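Local atomic coordinates of Alr1585 protein (Nostoc sp., PDB entry 5C2I), a protein that probably uses its haem to reduce hydrogen peroxide while oxidising dyes and other substrates, as a dye-decolorizing (DyP-type) peroxidase. Residues Asp226-Leu234 / Phe354-Ile362. The protein carries 1 engineered substitution. Numbering follows the deposited sequence.
Sequences DKWDPKAPL and FKEERGHRI. With EDO (1,2-ethanediol), chain G.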
# COMPACT_ATOMS: atom_id res chain seq x y z
N ASP A 226 -18.92 -14.39 -29.94
CA ASP A 226 -19.60 -14.18 -31.22
C ASP A 226 -18.71 -13.64 -32.36
O ASP A 226 -19.12 -13.71 -33.51
CB ASP A 226 -20.92 -13.42 -31.08
CG ASP A 226 -20.79 -11.99 -30.63
OD1 ASP A 226 -19.74 -11.38 -30.65
OD2 ASP A 226 -21.88 -11.46 -30.28
N LYS A 227 -17.53 -13.14 -32.05
CA LYS A 227 -16.57 -12.72 -33.11
C LYS A 227 -15.32 -13.59 -33.25
O LYS A 227 -14.64 -13.58 -34.29
CB LYS A 227 -16.13 -11.27 -32.86
CG LYS A 227 -17.28 -10.27 -32.92
CD LYS A 227 -17.81 -10.15 -34.34
CE LYS A 227 -19.17 -9.44 -34.35
NZ LYS A 227 -18.93 -8.01 -34.08
N TRP A 228 -14.97 -14.32 -32.21
CA TRP A 228 -13.76 -15.14 -32.18
C TRP A 228 -13.96 -16.26 -31.18
O TRP A 228 -14.35 -16.00 -30.04
CB TRP A 228 -12.53 -14.33 -31.74
CG TRP A 228 -11.33 -15.14 -31.43
CD1 TRP A 228 -10.82 -15.43 -30.18
CD2 TRP A 228 -10.46 -15.81 -32.38
NE1 TRP A 228 -9.67 -16.17 -30.31
CE2 TRP A 228 -9.43 -16.43 -31.63
CE3 TRP A 228 -10.41 -15.89 -33.77
CZ2 TRP A 228 -8.39 -17.17 -32.24
CZ3 TRP A 228 -9.36 -16.62 -34.36
CH2 TRP A 228 -8.41 -17.26 -33.60
N ASP A 229 -13.69 -17.49 -31.62
CA ASP A 229 -13.71 -18.67 -30.74
C ASP A 229 -12.29 -18.99 -30.25
O ASP A 229 -11.48 -19.51 -31.01
CB ASP A 229 -14.30 -19.86 -31.50
CG ASP A 229 -14.41 -21.12 -30.66
OD1 ASP A 229 -14.02 -21.11 -29.46
OD2 ASP A 229 -14.92 -22.12 -31.21
N PRO A 230 -11.98 -18.74 -28.95
CA PRO A 230 -10.65 -19.02 -28.44
C PRO A 230 -10.37 -20.48 -28.03
O PRO A 230 -9.24 -20.83 -27.73
CB PRO A 230 -10.61 -18.17 -27.17
CG PRO A 230 -11.99 -18.30 -26.65
CD PRO A 230 -12.87 -18.20 -27.90
N LYS A 231 -11.37 -21.33 -28.05
CA LYS A 231 -11.16 -22.72 -27.76
C LYS A 231 -10.23 -23.36 -28.77
O LYS A 231 -10.14 -22.94 -29.92
CB LYS A 231 -12.49 -23.49 -27.77
CG LYS A 231 -13.40 -23.08 -26.62
CD LYS A 231 -14.67 -23.91 -26.50
CE LYS A 231 -15.80 -23.84 -27.48
NZ LYS A 231 -15.94 -22.56 -28.17
N ALA A 232 -9.52 -24.38 -28.34
CA ALA A 232 -8.64 -25.15 -29.22
C ALA A 232 -8.72 -26.63 -28.86
O ALA A 232 -8.99 -26.98 -27.70
CB ALA A 232 -7.21 -24.67 -29.09
N PRO A 233 -8.50 -27.52 -29.86
CA PRO A 233 -8.55 -28.96 -29.56
C PRO A 233 -7.31 -29.36 -28.80
O PRO A 233 -6.25 -28.74 -28.95
CB PRO A 233 -8.57 -29.59 -30.95
CG PRO A 233 -7.90 -28.62 -31.83
CD PRO A 233 -8.19 -27.25 -31.26
N LEU A 234 -7.41 -30.43 -28.04
CA LEU A 234 -6.28 -30.93 -27.29
C LEU A 234 -5.07 -31.28 -28.15
O LEU A 234 -3.96 -31.11 -27.70
CB LEU A 234 -6.65 -32.12 -26.39
CG LEU A 234 -7.52 -31.78 -25.17
CD1 LEU A 234 -7.88 -33.09 -24.48
CD2 LEU A 234 -6.81 -30.87 -24.21
N PHE A 354 -9.37 -21.52 -42.56
CA PHE A 354 -9.39 -20.92 -41.24
C PHE A 354 -9.01 -21.95 -40.16
O PHE A 354 -8.25 -21.64 -39.24
CB PHE A 354 -10.75 -20.28 -40.99
CG PHE A 354 -10.85 -19.43 -39.75
CD1 PHE A 354 -9.80 -18.65 -39.32
CD2 PHE A 354 -12.07 -19.36 -39.05
CE1 PHE A 354 -9.91 -17.86 -38.20
CE2 PHE A 354 -12.18 -18.58 -37.91
CZ PHE A 354 -11.10 -17.80 -37.51
N LYS A 355 -9.50 -23.18 -40.29
CA LYS A 355 -9.11 -24.25 -39.34
C LYS A 355 -7.59 -24.45 -39.38
O LYS A 355 -6.94 -24.57 -38.37
CB LYS A 355 -9.85 -25.56 -39.61
CG LYS A 355 -11.27 -25.56 -39.10
CD LYS A 355 -11.88 -26.95 -39.12
CE LYS A 355 -13.36 -26.85 -38.83
NZ LYS A 355 -14.15 -26.59 -40.06
N GLU A 356 -7.03 -24.48 -40.58
CA GLU A 356 -5.61 -24.64 -40.77
C GLU A 356 -4.85 -23.46 -40.17
O GLU A 356 -3.85 -23.64 -39.47
CB GLU A 356 -5.33 -24.75 -42.28
CG GLU A 356 -4.00 -25.36 -42.61
CD GLU A 356 -3.84 -25.51 -44.11
OE1 GLU A 356 -4.67 -26.26 -44.72
OE2 GLU A 356 -2.92 -24.87 -44.67
N GLU A 357 -5.32 -22.24 -40.45
CA GLU A 357 -4.73 -21.04 -39.82
C GLU A 357 -4.72 -21.15 -38.29
O GLU A 357 -3.71 -20.84 -37.63
CB GLU A 357 -5.49 -19.80 -40.24
CG GLU A 357 -4.87 -18.50 -39.77
CD GLU A 357 -5.78 -17.33 -39.97
OE1 GLU A 357 -5.96 -16.93 -41.14
OE2 GLU A 357 -6.36 -16.85 -38.96
N ARG A 358 -5.85 -21.56 -37.73
CA ARG A 358 -5.98 -21.69 -36.26
C ARG A 358 -5.07 -22.78 -35.68
O ARG A 358 -4.75 -22.75 -34.49
CB ARG A 358 -7.45 -21.92 -35.87
CG ARG A 358 -8.36 -20.72 -36.09
CD ARG A 358 -9.84 -21.11 -36.10
NE ARG A 358 -10.25 -21.76 -34.87
CZ ARG A 358 -10.58 -21.15 -33.73
NH1 ARG A 358 -10.59 -19.83 -33.65
NH2 ARG A 358 -10.94 -21.87 -32.67
N GLY A 359 -4.65 -23.73 -36.53
CA GLY A 359 -3.79 -24.82 -36.09
C GLY A 359 -2.37 -24.36 -35.79
O GLY A 359 -1.60 -25.10 -35.16
N HIS A 360 -2.02 -23.13 -36.20
CA HIS A 360 -0.72 -22.56 -35.92
C HIS A 360 -0.60 -21.85 -34.58
O HIS A 360 0.49 -21.39 -34.22
CB HIS A 360 -0.27 -21.59 -37.03
CG HIS A 360 -0.28 -22.18 -38.40
ND1 HIS A 360 0.52 -23.25 -38.76
CD2 HIS A 360 -1.05 -21.90 -39.47
CE1 HIS A 360 0.28 -23.56 -40.03
NE2 HIS A 360 -0.69 -22.77 -40.47
N ARG A 361 -1.69 -21.75 -33.83
CA ARG A 361 -1.69 -21.01 -32.57
C ARG A 361 -0.71 -21.61 -31.56
O ARG A 361 -0.45 -22.82 -31.58
CB ARG A 361 -3.10 -20.99 -31.95
CG ARG A 361 -4.12 -20.07 -32.61
CD ARG A 361 -5.50 -20.14 -31.96
NE ARG A 361 -6.15 -21.42 -32.24
CZ ARG A 361 -7.30 -21.83 -31.66
NH1 ARG A 361 -7.91 -21.06 -30.78
NH2 ARG A 361 -7.81 -23.01 -31.97
N ILE A 362 -0.28 -20.78 -30.63
CA ILE A 362 0.57 -21.20 -29.53
C ILE A 362 -0.07 -20.82 -28.19
O ILE A 362 -0.86 -19.89 -28.11
CB ILE A 362 1.96 -20.54 -29.61
CG1 ILE A 362 1.85 -19.02 -29.62
CG2 ILE A 362 2.72 -21.06 -30.84
CD1 ILE A 362 3.20 -18.32 -29.38
C1 EDO G . -0.70 -29.14 -34.88
O1 EDO G . 0.39 -28.22 -34.99
C2 EDO G . -2.10 -28.55 -35.10
O2 EDO G . -2.43 -27.42 -34.31
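Arg358 and Arg361, the first and last residues of a type I turn, reach two backbone carbonyls of loop 226-234. From the CB of Arg358, which points toward the loop, the chain runs to CD, 3.7 Å above the centre of the Phe354 ring. A bend at chi3 (58°) then brings the end of the guanidinium to Asp229 O, which NH1 and NH2 both grip, at 2.8 and 2.9 Å, in the guanidinium plane. NH1 also lies over one face of Trp228, 3.4 Å from CH2, in a cation-pi contact with the six-membered ring. Arg361 grips Lys231 O end-on with NH1 (3.0 Å) and NH2, while its NE bonds Arg358 O at 3.0 Å. The Arg361 guanidinium lies between that of Arg358 on one face and the small methyl of Ala232 on the other. A leucine in place of Arg361 would probably deprive Lys231 O of these two donors and leave the Arg358 guanidinium freer to shift. Asp229 OD1 accepts the backbone N of Lys231, closing an Asx turn, and from its opposite face Lys231 NZ in a salt bridge. This Asx turn, clasped by paired arginines, joins the loop to segment 354-362 beside the DyP haem pocket, where Ile362 touches the cofactor.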